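PDB 4PDY: aminoglycoside phosphotransferase from Alicyclobacillus acidocaldarius subsp. acidocaldarius, which probably acts as a transferase, most likely moving a phosphate group onto a small-molecule acceptor as kinase-fold relatives do. Local coordinates for residues 58-63 against 243-248; 119-124 against 271-276; 129-134 against 279-284; 136-141 against 219-224; 252-257 against 296-301. One frame throughout, in Å; residues are numbered along the deposited sequence.

Contact 1: 58-63 against 243-248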
# COMPACT_ATOMS: atom_id res chain seq x y z
N LYS A 58 10.31 -14.17 -8.07
CA LYS A 58 10.23 -12.75 -8.32
C LYS A 58 11.55 -12.23 -8.89
O LYS A 58 12.60 -12.46 -8.29
CB LYS A 58 9.93 -12.02 -7.02
CG LYS A 58 9.86 -10.48 -7.15
CD LYS A 58 8.68 -10.02 -8.00
CE LYS A 58 8.63 -8.50 -8.16
NZ LYS A 58 8.26 -7.84 -6.89
N ARG A 59 11.46 -11.57 -10.03
CA ARG A 59 12.53 -10.78 -10.58
C ARG A 59 12.39 -9.37 -9.98
O ARG A 59 11.35 -8.71 -10.15
CB ARG A 59 12.41 -10.69 -12.09
CG ARG A 59 13.50 -9.85 -12.73
CD ARG A 59 13.29 -9.68 -14.22
NE ARG A 59 13.71 -10.86 -14.99
CZ ARG A 59 12.92 -11.67 -15.69
NH1 ARG A 59 11.60 -11.53 -15.73
NH2 ARG A 59 13.48 -12.65 -16.37
N SER A 60 13.43 -8.94 -9.27
CA SER A 60 13.40 -7.66 -8.58
C SER A 60 14.63 -6.83 -8.95
O SER A 60 15.61 -7.35 -9.48
CB SER A 60 13.35 -7.90 -7.06
OG SER A 60 13.32 -6.68 -6.32
N SER A 61 14.55 -5.53 -8.70
CA SER A 61 15.70 -4.66 -8.80
C SER A 61 16.22 -4.24 -7.42
O SER A 61 17.14 -3.43 -7.35
CB SER A 61 15.39 -3.47 -9.71
OG SER A 61 15.38 -3.89 -11.07
N ILE A 62 15.72 -4.83 -6.35
CA ILE A 62 16.26 -4.51 -5.02
C ILE A 62 17.70 -4.96 -4.91
O ILE A 62 18.14 -5.93 -5.54
CB ILE A 62 15.46 -5.06 -3.82
CG1 ILE A 62 15.48 -6.59 -3.75
CG2 ILE A 62 14.04 -4.52 -3.83
CD1 ILE A 62 14.83 -7.09 -2.48
N ALA A 63 18.48 -4.22 -4.14
CA ALA A 63 19.86 -4.60 -3.88
C ALA A 63 19.93 -5.89 -3.05
O ALA A 63 19.07 -6.14 -2.20
CB ALA A 63 20.55 -3.47 -3.15
N ASP A 243 5.47 -9.61 -1.19
CA ASP A 243 6.17 -8.41 -1.69
C ASP A 243 6.47 -7.37 -0.61
O ASP A 243 5.75 -6.39 -0.51
CB ASP A 243 5.42 -7.76 -2.85
CG ASP A 243 6.27 -6.74 -3.59
OD1 ASP A 243 7.43 -6.52 -3.19
OD2 ASP A 243 5.76 -6.17 -4.57
N PHE A 244 7.52 -7.66 0.15
CA PHE A 244 7.97 -6.80 1.24
C PHE A 244 9.05 -5.83 0.77
O PHE A 244 9.76 -5.28 1.59
CB PHE A 244 8.46 -7.66 2.41
CG PHE A 244 7.34 -8.29 3.20
CD1 PHE A 244 6.74 -9.49 2.80
CD2 PHE A 244 6.85 -7.64 4.33
CE1 PHE A 244 5.71 -10.03 3.55
CE2 PHE A 244 5.81 -8.18 5.06
CZ PHE A 244 5.25 -9.37 4.68
N GLU A 245 9.15 -5.57 -0.53
CA GLU A 245 10.26 -4.77 -1.07
C GLU A 245 10.19 -3.30 -0.66
O GLU A 245 11.21 -2.63 -0.66
CB GLU A 245 10.31 -4.91 -2.59
CG GLU A 245 10.60 -6.32 -3.04
CD GLU A 245 10.60 -6.50 -4.54
OE1 GLU A 245 10.74 -5.52 -5.28
OE2 GLU A 245 10.44 -7.67 -4.97
N LEU A 246 8.99 -2.80 -0.40
CA LEU A 246 8.85 -1.41 0.06
C LEU A 246 8.76 -1.29 1.58
O LEU A 246 8.67 -0.17 2.10
CB LEU A 246 7.62 -0.78 -0.59
CG LEU A 246 7.66 -0.65 -2.10
CD1 LEU A 246 6.43 0.04 -2.61
CD2 LEU A 246 8.91 0.08 -2.55
N ALA A 247 8.79 -2.40 2.30
CA ALA A 247 8.63 -2.41 3.74
C ALA A 247 9.81 -1.71 4.40
O ALA A 247 10.95 -1.87 3.96
CB ALA A 247 8.45 -3.83 4.28
N ARG A 248 9.53 -0.96 5.48
CA ARG A 248 10.58 -0.27 6.26
C ARG A 248 9.96 0.20 7.55
O ARG A 248 8.75 0.22 7.67
CB ARG A 248 11.18 0.92 5.50
CG ARG A 248 10.15 1.94 5.11
CD ARG A 248 10.74 3.12 4.35
NE ARG A 248 9.68 3.97 3.82
CZ ARG A 248 9.08 4.96 4.48
NH1 ARG A 248 9.43 5.27 5.74
NH2 ARG A 248 8.11 5.65 3.90
O HOH W 1 12.03 -4.42 -7.81
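Lys58 reaches from the end of strand 54-60 to the loop after strand 239-241, and Glu245 comes from the opposite direction to meet it. Bends at chi2 and chi4 bring the ammonium group to Glu245, where NZ donates to OE2 at 2.9 Å, above the carboxylate plane by 48°. The same NZ lies 3.8 Å from Asp243 OD2, a long salt bridge, so one cation joins two acids. Glu245 OE2 is also hydrogen-bonded to Tyr106 OH on the neighbouring strand. Further along, Ser60 OG lies 3.0 Å from Glu245 OE1 in the conformer described. That hydroxyl also closes an ST turn by accepting from Ile62 N, which bends the chain as the strand ends. At Ser61 the backbone takes over: its N donates to water 1, and the water donates to Glu245 OE1 at 3.0 Å. Ile62 supplies the apolar part. With chi1 at 66°, CG2 is set opposite the carbonyl carbon and touches Glu245, 4.0 Å from CB; the two side chains cross nearly at a right angle. An alanine in place of Glu245 would probably cost Lys58 its short salt bridge and leave Tyr106 OH and water 1 without this carboxylate. Lys58 and the Asp243-Phe244-Glu245 run probably correspond to the nucleotide-site lysine and DFG motif of kinase-like enzymes, though no nucleotide is bound here. The chemistry is mainly electrostatic: the lysine holds one carboxylate oxygen and the water the other, fastening loop to strand end, with a small apolar contact from Ile62.

Contact 2: 119-124 against 271-276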
# COMPACT_ATOMS: atom_id res chain seq x y z
N GLY A 119 -13.54 -4.35 -0.90
CA GLY A 119 -14.93 -3.97 -0.71
C GLY A 119 -15.70 -4.86 0.25
O GLY A 119 -16.88 -4.62 0.48
N LEU A 120 -15.04 -5.89 0.79
CA LEU A 120 -15.65 -6.82 1.75
C LEU A 120 -15.07 -6.57 3.12
O LEU A 120 -13.86 -6.68 3.30
CB LEU A 120 -15.40 -8.29 1.37
CG LEU A 120 -16.08 -8.76 0.10
CD1 LEU A 120 -15.73 -10.22 -0.16
CD2 LEU A 120 -17.59 -8.60 0.23
N PRO A 121 -15.93 -6.26 4.10
CA PRO A 121 -15.42 -6.06 5.45
C PRO A 121 -14.54 -7.19 5.98
O PRO A 121 -13.54 -6.97 6.61
CB PRO A 121 -16.70 -5.91 6.27
CG PRO A 121 -17.65 -5.24 5.34
CD PRO A 121 -17.36 -5.89 4.00
N GLU A 122 -14.90 -8.43 5.69
CA GLU A 122 -14.12 -9.55 6.15
C GLU A 122 -12.68 -9.52 5.62
O GLU A 122 -11.73 -9.87 6.33
CB GLU A 122 -14.84 -10.85 5.70
CG GLU A 122 -14.02 -12.12 5.78
CD GLU A 122 -13.53 -12.46 7.18
OE1 GLU A 122 -14.03 -11.85 8.16
OE2 GLU A 122 -12.63 -13.33 7.30
N HIS A 123 -12.53 -9.17 4.35
CA HIS A 123 -11.22 -9.15 3.73
C HIS A 123 -10.40 -7.97 4.25
O HIS A 123 -9.22 -8.09 4.51
CB HIS A 123 -11.33 -9.06 2.22
CG HIS A 123 -11.78 -10.33 1.57
ND1 HIS A 123 -11.33 -10.72 0.33
CD2 HIS A 123 -12.63 -11.29 1.99
CE1 HIS A 123 -11.90 -11.87 0.00
NE2 HIS A 123 -12.70 -12.23 0.99
N VAL A 124 -11.07 -6.83 4.43
CA VAL A 124 -10.41 -5.67 5.04
C VAL A 124 -9.98 -5.97 6.48
O VAL A 124 -8.86 -5.66 6.89
CB VAL A 124 -11.33 -4.45 4.98
CG1 VAL A 124 -10.70 -3.28 5.73
CG2 VAL A 124 -11.59 -4.02 3.56
N GLY A 271 -18.73 2.81 6.14
CA GLY A 271 -17.97 2.75 7.37
C GLY A 271 -17.81 1.38 7.98
O GLY A 271 -16.99 1.18 8.85
N HIS A 272 -18.57 0.38 7.49
CA HIS A 272 -18.30 -0.99 7.95
C HIS A 272 -16.88 -1.41 7.58
O HIS A 272 -16.26 -2.18 8.32
CB HIS A 272 -19.26 -2.04 7.37
CG HIS A 272 -20.67 -1.92 7.85
ND1 HIS A 272 -21.65 -1.26 7.13
CD2 HIS A 272 -21.29 -2.40 8.96
CE1 HIS A 272 -22.80 -1.32 7.78
NE2 HIS A 272 -22.61 -2.03 8.88
N LEU A 273 -16.38 -0.91 6.46
CA LEU A 273 -15.03 -1.22 6.04
C LEU A 273 -14.01 -0.58 6.98
O LEU A 273 -13.02 -1.22 7.33
CB LEU A 273 -14.79 -0.75 4.62
CG LEU A 273 -15.72 -1.38 3.56
CD1 LEU A 273 -15.73 -0.57 2.26
CD2 LEU A 273 -15.35 -2.83 3.27
N ALA A 274 -14.27 0.67 7.41
CA ALA A 274 -13.36 1.35 8.33
C ALA A 274 -13.39 0.69 9.69
O ALA A 274 -12.36 0.45 10.29
CB ALA A 274 -13.70 2.82 8.43
N TYR A 275 -14.58 0.32 10.15
CA TYR A 275 -14.72 -0.32 11.44
C TYR A 275 -13.97 -1.65 11.46
O TYR A 275 -13.27 -1.97 12.41
CB TYR A 275 -16.18 -0.54 11.80
CG TYR A 275 -16.39 -1.10 13.18
CD1 TYR A 275 -16.10 -0.34 14.31
CD2 TYR A 275 -16.85 -2.39 13.37
CE1 TYR A 275 -16.29 -0.84 15.59
CE2 TYR A 275 -17.04 -2.90 14.64
CZ TYR A 275 -16.76 -2.12 15.75
OH TYR A 275 -16.94 -2.64 17.02
N ALA A 276 -14.13 -2.42 10.38
CA ALA A 276 -13.43 -3.72 10.26
C ALA A 276 -11.91 -3.50 10.40
O ALA A 276 -11.20 -4.22 11.13
CB ALA A 276 -13.77 -4.38 8.93
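Pro121 and Leu273 form the heart of an apolar junction between the first turn of helix 121-137 and the start of helix 271-284. Among the side-chain contacts, one leucine methyl does most of the work. Leu273 CD2 lies 3.7 Å from Pro121 CD, and it meets Val124 CG2 at 4.0 Å, the two side chains crossing nearly at a right angle. Chi1 of -60° sets CG of Leu273 opposite its own carbonyl carbon, and from there CD2 extends into the notch between proline and valine. At the margin, Pro121 CG brushes His272 CB at 4.1 Å, while the imidazole turns off to bond Asp270.

A second group sets methyls against backbone. Leu273 CD2 also lies 3.7 Å from Gly119 O, Ala276 CB sits 3.5 Å from Pro121 O, and Val124 CG1 is equally near Leu273 O. Ala276 suits its place because its single methyl lets the other helix's backbone come close. Proline fits the first turn of a helix, where its missing N-H costs no helical bond; Leu120, at the N-cap position, has its carbonyl taken by Val124 N.

Val124 also touches Ser263 of helix 252-266, so a third helix adjoins the pair. The junction joins two helix beginnings by apolar burial and close fit, without a hydrogen bond between the two segments.

Contact 3: 129-134 against 279-284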
# COMPACT_ATOMS: atom_id res chain seq x y z
N TYR A 129 -5.68 -6.93 10.27
CA TYR A 129 -5.14 -7.77 11.32
C TYR A 129 -3.70 -8.14 11.00
O TYR A 129 -2.79 -8.06 11.84
CB TYR A 129 -6.04 -9.00 11.50
CG TYR A 129 -5.78 -9.86 12.71
CD1 TYR A 129 -5.74 -9.30 13.98
CD2 TYR A 129 -5.66 -11.24 12.59
CE1 TYR A 129 -5.53 -10.10 15.10
CE2 TYR A 129 -5.45 -12.03 13.69
CZ TYR A 129 -5.39 -11.47 14.94
OH TYR A 129 -5.18 -12.25 16.04
N THR A 130 -3.50 -8.62 9.78
CA THR A 130 -2.18 -9.04 9.36
C THR A 130 -1.17 -7.87 9.38
O THR A 130 -0.03 -8.04 9.85
CB THR A 130 -2.28 -9.69 7.96
OG1 THR A 130 -2.91 -10.96 8.11
CG2 THR A 130 -0.93 -9.82 7.30
N LEU A 131 -1.57 -6.73 8.82
CA LEU A 131 -0.69 -5.56 8.84
C LEU A 131 -0.31 -5.15 10.28
O LEU A 131 0.84 -4.83 10.56
CB LEU A 131 -1.35 -4.40 8.11
CG LEU A 131 -1.45 -4.55 6.59
CD1 LEU A 131 -2.44 -3.51 6.06
CD2 LEU A 131 -0.10 -4.44 5.90
N ALA A 132 -1.29 -5.18 11.17
CA ALA A 132 -1.05 -4.86 12.57
C ALA A 132 -0.10 -5.85 13.21
O ALA A 132 0.78 -5.50 13.99
CB ALA A 132 -2.36 -4.80 13.30
N GLN A 133 -0.29 -7.13 12.90
CA GLN A 133 0.60 -8.16 13.42
C GLN A 133 2.03 -7.97 12.94
O GLN A 133 2.98 -8.17 13.69
CB GLN A 133 0.10 -9.57 13.04
CG GLN A 133 -1.16 -9.98 13.76
CD GLN A 133 -1.63 -11.36 13.36
OE1 GLN A 133 -1.51 -11.74 12.18
NE2 GLN A 133 -2.09 -12.14 14.34
N PHE A 134 2.19 -7.62 11.66
CA PHE A 134 3.52 -7.37 11.13
C PHE A 134 4.21 -6.20 11.85
O PHE A 134 5.37 -6.29 12.22
CB PHE A 134 3.43 -7.10 9.62
CG PHE A 134 4.76 -6.76 8.97
CD1 PHE A 134 5.81 -7.65 8.99
CD2 PHE A 134 4.95 -5.54 8.35
CE1 PHE A 134 7.02 -7.35 8.40
CE2 PHE A 134 6.14 -5.23 7.74
CZ PHE A 134 7.19 -6.13 7.79
N LEU A 279 -11.00 -2.08 14.16
CA LEU A 279 -11.17 -3.12 15.16
C LEU A 279 -9.98 -4.10 15.16
O LEU A 279 -9.54 -4.56 16.20
CB LEU A 279 -12.46 -3.91 14.90
CG LEU A 279 -12.97 -4.83 16.00
CD1 LEU A 279 -13.47 -3.99 17.18
CD2 LEU A 279 -14.08 -5.72 15.46
N HIS A 280 -9.49 -4.44 13.96
CA HIS A 280 -8.44 -5.44 13.85
C HIS A 280 -7.04 -4.90 14.08
O HIS A 280 -6.20 -5.63 14.56
CB HIS A 280 -8.59 -6.24 12.55
CG HIS A 280 -9.77 -7.15 12.60
ND1 HIS A 280 -11.05 -6.70 12.36
CD2 HIS A 280 -9.88 -8.45 12.94
CE1 HIS A 280 -11.90 -7.70 12.56
NE2 HIS A 280 -11.21 -8.78 12.88
N PHE A 281 -6.80 -3.61 13.78
CA PHE A 281 -5.58 -2.97 14.29
C PHE A 281 -5.60 -2.90 15.83
O PHE A 281 -4.64 -3.25 16.50
CB PHE A 281 -5.37 -1.57 13.68
CG PHE A 281 -4.66 -1.59 12.35
CD1 PHE A 281 -3.28 -1.56 12.30
CD2 PHE A 281 -5.37 -1.61 11.16
CE1 PHE A 281 -2.61 -1.59 11.08
CE2 PHE A 281 -4.72 -1.63 9.94
CZ PHE A 281 -3.34 -1.60 9.90
N ASP A 282 -6.74 -2.47 16.37
CA ASP A 282 -6.90 -2.31 17.81
C ASP A 282 -6.70 -3.61 18.57
O ASP A 282 -6.15 -3.61 19.66
CB ASP A 282 -8.28 -1.73 18.12
CG ASP A 282 -8.39 -1.16 19.50
OD1 ASP A 282 -7.89 -0.03 19.74
OD2 ASP A 282 -9.00 -1.82 20.34
N ALA A 283 -7.13 -4.73 17.97
CA ALA A 283 -7.01 -6.05 18.58
C ALA A 283 -5.54 -6.43 18.84
O ALA A 283 -5.22 -7.10 19.82
CB ALA A 283 -7.67 -7.10 17.70
N VAL A 284 -4.65 -6.00 17.96
CA VAL A 284 -3.23 -6.26 18.13
C VAL A 284 -2.59 -5.27 19.12
O VAL A 284 -1.85 -5.66 20.01
CB VAL A 284 -2.50 -6.25 16.77
CG1 VAL A 284 -1.01 -6.46 16.95
CG2 VAL A 284 -3.10 -7.32 15.86
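His280 packs against Tyr129 where helices 129-134 and 279-284 run side by side at 30°, their axes 8.0 Å apart. Tyr129 CB and His280 CB are 3.9 Å apart, while the imidazole ND1 is bonded back to Ala276 O. The carbonyl of His280 meets the edge of the Tyr129 ring, its O lying in the ring plane and 3.7 Å from CD1; it is buried without a hydrogen-bond partner in the model. Phe281 leaves its helix pointing away, yet with chi1 at -85° the ring swings back against the neighbouring helix. CD1 reaches Ala132 CB at 3.5 Å, CZ reaches Leu131 CB at 3.9 Å, and selenomethionine Met256 of helix 252-266 also touches the ring. A serine in place of Phe281 would probably open a gap beside Ala132 and Leu131 and leave this three-helix seam poorly filled. One turn on, Val284 spreads both methyls: CG1 lies 3.6 Å from Ala132 O, while CG2 settles among Ala132 CB, Tyr129 CE1 and Gln133 CG. Small Ala132 suits the position because it admits both Phe281 and Val284. Apolar fit thus holds the helices together, at the price of one buried carbonyl.

Contact 4: 136-141 against 219-224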
# COMPACT_ATOMS: atom_id res chain seq x y z
N GLU A 136 3.57 -5.03 14.85
CA GLU A 136 3.85 -5.40 16.23
C GLU A 136 5.07 -6.31 16.33
O GLU A 136 5.94 -6.15 17.18
CB GLU A 136 2.62 -6.07 16.85
CG GLU A 136 2.78 -6.53 18.29
CD GLU A 136 2.79 -5.40 19.31
OE1 GLU A 136 2.55 -4.22 18.94
OE2 GLU A 136 3.02 -5.69 20.50
N ALA A 137 5.11 -7.33 15.45
CA ALA A 137 6.19 -8.32 15.47
C ALA A 137 7.55 -7.77 15.09
O ALA A 137 8.55 -8.46 15.26
CB ALA A 137 5.84 -9.50 14.55
N THR A 138 7.58 -6.57 14.52
CA THR A 138 8.83 -5.95 14.08
C THR A 138 9.23 -4.72 14.91
O THR A 138 10.16 -4.00 14.55
CB THR A 138 8.78 -5.57 12.59
OG1 THR A 138 7.66 -4.72 12.34
CG2 THR A 138 8.67 -6.82 11.72
N ARG A 139 8.52 -4.49 16.01
CA ARG A 139 8.85 -3.39 16.91
C ARG A 139 10.32 -3.50 17.30
O ARG A 139 10.83 -4.58 17.58
CB ARG A 139 7.97 -3.50 18.15
CG ARG A 139 8.06 -2.36 19.14
CD ARG A 139 6.94 -2.45 20.18
NE ARG A 139 5.67 -1.90 19.69
CZ ARG A 139 5.22 -0.66 19.92
NH1 ARG A 139 5.93 0.19 20.65
NH2 ARG A 139 4.06 -0.27 19.42
N SER A 140 11.00 -2.36 17.32
CA SER A 140 12.39 -2.31 17.74
C SER A 140 13.39 -3.00 16.80
O SER A 140 14.58 -3.01 17.12
CB SER A 140 12.57 -2.87 19.17
OG SER A 140 11.83 -2.11 20.12
N PHE A 141 12.94 -3.54 15.66
CA PHE A 141 13.84 -4.26 14.76
C PHE A 141 14.43 -3.29 13.75
O PHE A 141 13.70 -2.72 12.94
CB PHE A 141 13.12 -5.38 13.99
CG PHE A 141 14.05 -6.15 13.07
CD1 PHE A 141 14.97 -7.04 13.58
CD2 PHE A 141 14.09 -5.88 11.71
CE1 PHE A 141 15.87 -7.69 12.75
CE2 PHE A 141 14.99 -6.51 10.87
CZ PHE A 141 15.87 -7.44 11.40
N GLY A 219 9.75 2.05 16.64
CA GLY A 219 9.94 1.22 15.48
C GLY A 219 8.70 0.43 15.17
O GLY A 219 7.59 0.77 15.57
N GLY A 220 8.90 -0.65 14.43
CA GLY A 220 7.81 -1.38 13.84
C GLY A 220 7.78 -0.99 12.38
O GLY A 220 7.81 0.20 12.02
N TRP A 221 7.76 -2.01 11.52
CA TRP A 221 7.75 -1.81 10.08
C TRP A 221 6.34 -1.76 9.54
O TRP A 221 5.44 -2.46 10.03
CB TRP A 221 8.51 -2.95 9.40
CG TRP A 221 9.97 -2.98 9.64
CD1 TRP A 221 10.63 -2.78 10.83
CD2 TRP A 221 10.98 -3.29 8.68
NE1 TRP A 221 11.99 -2.91 10.65
CE2 TRP A 221 12.23 -3.21 9.34
CE3 TRP A 221 10.96 -3.58 7.31
CZ2 TRP A 221 13.44 -3.45 8.68
CZ3 TRP A 221 12.15 -3.80 6.65
CH2 TRP A 221 13.38 -3.75 7.34
N CYS A 222 6.15 -0.98 8.50
CA CYS A 222 4.98 -1.05 7.63
C CYS A 222 5.33 -1.80 6.36
O CYS A 222 6.48 -1.84 5.96
CB CYS A 222 4.44 0.34 7.27
SG CYS A 222 3.47 1.14 8.54
N HIS A 223 4.31 -2.40 5.76
CA HIS A 223 4.46 -3.10 4.49
C HIS A 223 4.59 -2.13 3.32
O HIS A 223 5.43 -2.30 2.44
CB HIS A 223 3.26 -4.03 4.31
CG HIS A 223 3.29 -4.81 3.03
ND1 HIS A 223 2.75 -4.32 1.86
CD2 HIS A 223 3.75 -6.05 2.75
CE1 HIS A 223 2.87 -5.25 0.91
NE2 HIS A 223 3.49 -6.28 1.43
N LEU A 224 3.74 -1.10 3.30
CA LEU A 224 3.82 0.02 2.35
C LEU A 224 3.59 -0.34 0.88
O LEU A 224 3.89 0.44 -0.01
CB LEU A 224 5.13 0.79 2.51
CG LEU A 224 5.35 1.36 3.92
CD1 LEU A 224 6.68 2.09 4.05
CD2 LEU A 224 4.21 2.28 4.33
O HOH W 2 11.66 -1.01 13.84
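Trp221 is gripped twice by the turn that follows helix 121-137. Its backbone N donates to Thr138 OG1 at 2.8 Å, almost straight at 174°. The hydroxyl stands between its own N and carbonyl carbon, facing the strand; its oxygen accepts from Trp221 N, while its hydrogen can be shared between the helix-end carbonyls of Phe134 and His135. Threonine thus links helix end to strand. The second grip is the indole: NE1 donates to Phe141 O at 2.9 Å, with the oxygen lying in the ring plane. Water 2 reinforces it, donating to the same Phe141 O at 2.8 Å and accepting from Gly220 N at 2.8 Å. Phe141 O therefore takes two donors; it lies at the end of the type II turn, which Phe141 N closes by bonding to Thr138 O.

Packing follows the polar bonds. The Phe141 ring presents its edge to Trp221 NE1, which lies 3.8 Å from CD2, and the two planes stand obliquely at 43°. Thr138 CB adds a contact with the indole, which Trp145 meets nearly in parallel and Cys73 of helix 64-79 also touches.

Gly219 leaves the preceding helix with positive phi, and a CB there would fall 3.1 Å from Ser140 N. Gly220 brings its N within 3.7 Å of Arg139 CA, at backbone angles that would press a side chain onto the carbonyl oxygen of Gly219. The outcome is a polar clasp: the NE1 bond fixes the turn of the indole, the backbone bond to Thr138 and the water bridge tie the two segments, and the two glycines let the backbones approach.

Contact 5: 252-257 against 296-301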
# COMPACT_ATOMS: atom_id res chain seq x y z
N ARG A 252 2.62 3.18 12.08
CA ARG A 252 1.52 2.29 11.76
C ARG A 252 0.39 2.97 11.01
O ARG A 252 -0.27 2.36 10.16
CB ARG A 252 1.03 1.62 13.04
CG ARG A 252 0.08 0.48 12.80
CD ARG A 252 -0.20 -0.33 14.04
NE ARG A 252 -1.11 0.38 14.95
CZ ARG A 252 -1.95 -0.21 15.80
NH1 ARG A 252 -2.00 -1.55 15.88
NH2 ARG A 252 -2.76 0.52 16.56
N ALA A 253 0.15 4.24 11.28
CA ALA A 253 -0.87 5.00 10.61
C ALA A 253 -0.75 4.98 9.08
O ALA A 253 -1.76 5.15 8.37
CB ALA A 253 -0.85 6.45 11.11
N LEU A 254 0.47 4.83 8.56
CA LEU A 254 0.62 4.79 7.10
C LEU A 254 -0.07 3.58 6.48
O LEU A 254 -0.85 3.75 5.56
CB LEU A 254 2.08 4.83 6.70
CG LEU A 254 2.82 6.15 6.94
CD1 LEU A 254 4.25 6.04 6.45
CD2 LEU A 254 2.12 7.32 6.27
N ASP A 255 0.19 2.39 7.01
CA ASP A 255 -0.48 1.21 6.49
C ASP A 255 -1.99 1.31 6.75
O ASP A 255 -2.79 0.95 5.89
CB ASP A 255 0.08 -0.06 7.13
CG ASP A 255 1.29 -0.68 6.37
OD1 ASP A 255 1.66 -0.26 5.25
OD2 ASP A 255 1.90 -1.61 6.98
N MSE A 256 -2.37 1.80 7.93
CA MSE A 256 -3.79 1.89 8.25
C MSE A 256 -4.52 2.82 7.31
O MSE A 256 -5.59 2.47 6.79
CB MSE A 256 -3.94 2.29 9.72
CG MSE A 256 -5.34 1.99 10.21
SE MSE A 256 -5.55 2.60 12.05
CE MSE A 256 -4.03 1.87 13.05
N ALA A 257 -3.96 4.01 7.07
CA ALA A 257 -4.58 4.99 6.19
C ALA A 257 -4.61 4.51 4.74
O ALA A 257 -5.54 4.80 4.03
CB ALA A 257 -3.88 6.35 6.30
N GLU A 296 -6.68 10.36 10.20
CA GLU A 296 -7.58 11.35 9.65
C GLU A 296 -6.86 12.40 8.79
O GLU A 296 -7.39 12.83 7.76
CB GLU A 296 -8.30 12.10 10.77
CG GLU A 296 -9.31 11.26 11.54
CD GLU A 296 -10.01 12.09 12.60
OE1 GLU A 296 -9.38 12.43 13.63
OE2 GLU A 296 -11.19 12.42 12.37
N ALA A 297 -5.67 12.82 9.22
CA ALA A 297 -4.90 13.80 8.45
C ALA A 297 -4.64 13.29 7.04
O ALA A 297 -4.79 14.00 6.03
CB ALA A 297 -3.58 14.10 9.14
N ILE A 298 -4.26 12.01 6.97
CA ILE A 298 -3.96 11.42 5.69
C ILE A 298 -5.24 11.27 4.85
O ILE A 298 -5.27 11.68 3.69
CB ILE A 298 -3.26 10.05 5.87
CG1 ILE A 298 -1.88 10.22 6.48
CG2 ILE A 298 -3.11 9.33 4.53
CD1 ILE A 298 -1.36 8.99 7.17
N LEU A 299 -6.29 10.67 5.42
CA LEU A 299 -7.54 10.48 4.68
C LEU A 299 -8.24 11.75 4.25
O LEU A 299 -8.88 11.78 3.19
CB LEU A 299 -8.54 9.71 5.49
CG LEU A 299 -8.23 8.27 5.77
CD1 LEU A 299 -9.37 7.66 6.57
CD2 LEU A 299 -8.04 7.54 4.45
N ARG A 300 -8.12 12.81 5.05
CA ARG A 300 -8.79 14.05 4.72
C ARG A 300 -8.21 14.69 3.47
O ARG A 300 -8.91 15.39 2.73
CB ARG A 300 -8.68 15.02 5.91
CG ARG A 300 -9.19 16.44 5.69
CD ARG A 300 -10.64 16.54 5.31
NE ARG A 300 -11.52 16.21 6.42
CZ ARG A 300 -12.86 16.23 6.35
NH1 ARG A 300 -13.56 15.95 7.44
NH2 ARG A 300 -13.48 16.56 5.21
N PHE A 301 -6.92 14.48 3.23
CA PHE A 301 -6.29 15.11 2.06
C PHE A 301 -6.93 14.56 0.78
O PHE A 301 -7.14 13.34 0.69
CB PHE A 301 -4.80 14.81 1.97
CG PHE A 301 -4.10 15.68 1.00
CD1 PHE A 301 -3.60 16.93 1.39
CD2 PHE A 301 -4.00 15.30 -0.33
CE1 PHE A 301 -2.99 17.75 0.47
CE2 PHE A 301 -3.39 16.12 -1.25
CZ PHE A 301 -2.88 17.35 -0.86
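Ile298 lies over Ala257, and this pair forms the centre of the packing between helices 252-257 and 296-300. Its CG2 methyl is 3.6 Å from Ala257 CB, while CD1, at the other branch's end, comes within 3.8 Å of the same carbon. The isoleucine thus straddles the alanine. Chi1 of -67° sends CG2 opposite the backbone N and CG1 opposite the carbonyl carbon, which turns both branches toward the methyl. CD1 also meets Leu254 CD2 at 4.0 Å, those side chains crossing about at right angles. From the next residue, Leu299, CD2 lies 3.7 Å from Ala257 O.

The helices run in the same general direction at 39°, with axes 9.7 Å apart, a spacing filled by the branched residues reaching across to the small alanine.

Beyond this shell, buried polar residues anchor the helices. Asp255 accepts the backbone N-H groups of His223 and Leu224 through its two oxygens, while Arg252 makes a salt bridge with Glu291 on the second helix. Ile298 O is bonded by Arg261 of the first helix, 252-266, and Phe203 of helix 189-203 packs on the Ile298 side chain.

The seam itself is buried: apolar side chains make the contact between the two segments, and polar links beside it join the same helices.

Overall arrangement
From the N terminus, the chain first lays down the 58-63 strand end, which meets 243-248 only much later, closing contact 1. Inside that span, helix 121-137 opens contacts 2, 3 and 4 in turn. Contact 4 closes first, at 219-224, and so sits within the loops of contacts 1, 2 and 3. Contact 5 opens after contact 1 has closed; contacts 2 and 3 then zip helix 121-137 to helix 271-284, crossing each other and contacts 1 and 5. Contact 5 closes last, at 296-301. Contact 1 joins the strand-rich and helical parts. Phe244 against Phe134 connects it with contact 3, while Asp255, bonded to His223 and Leu224, ties contact 5 to contact 4.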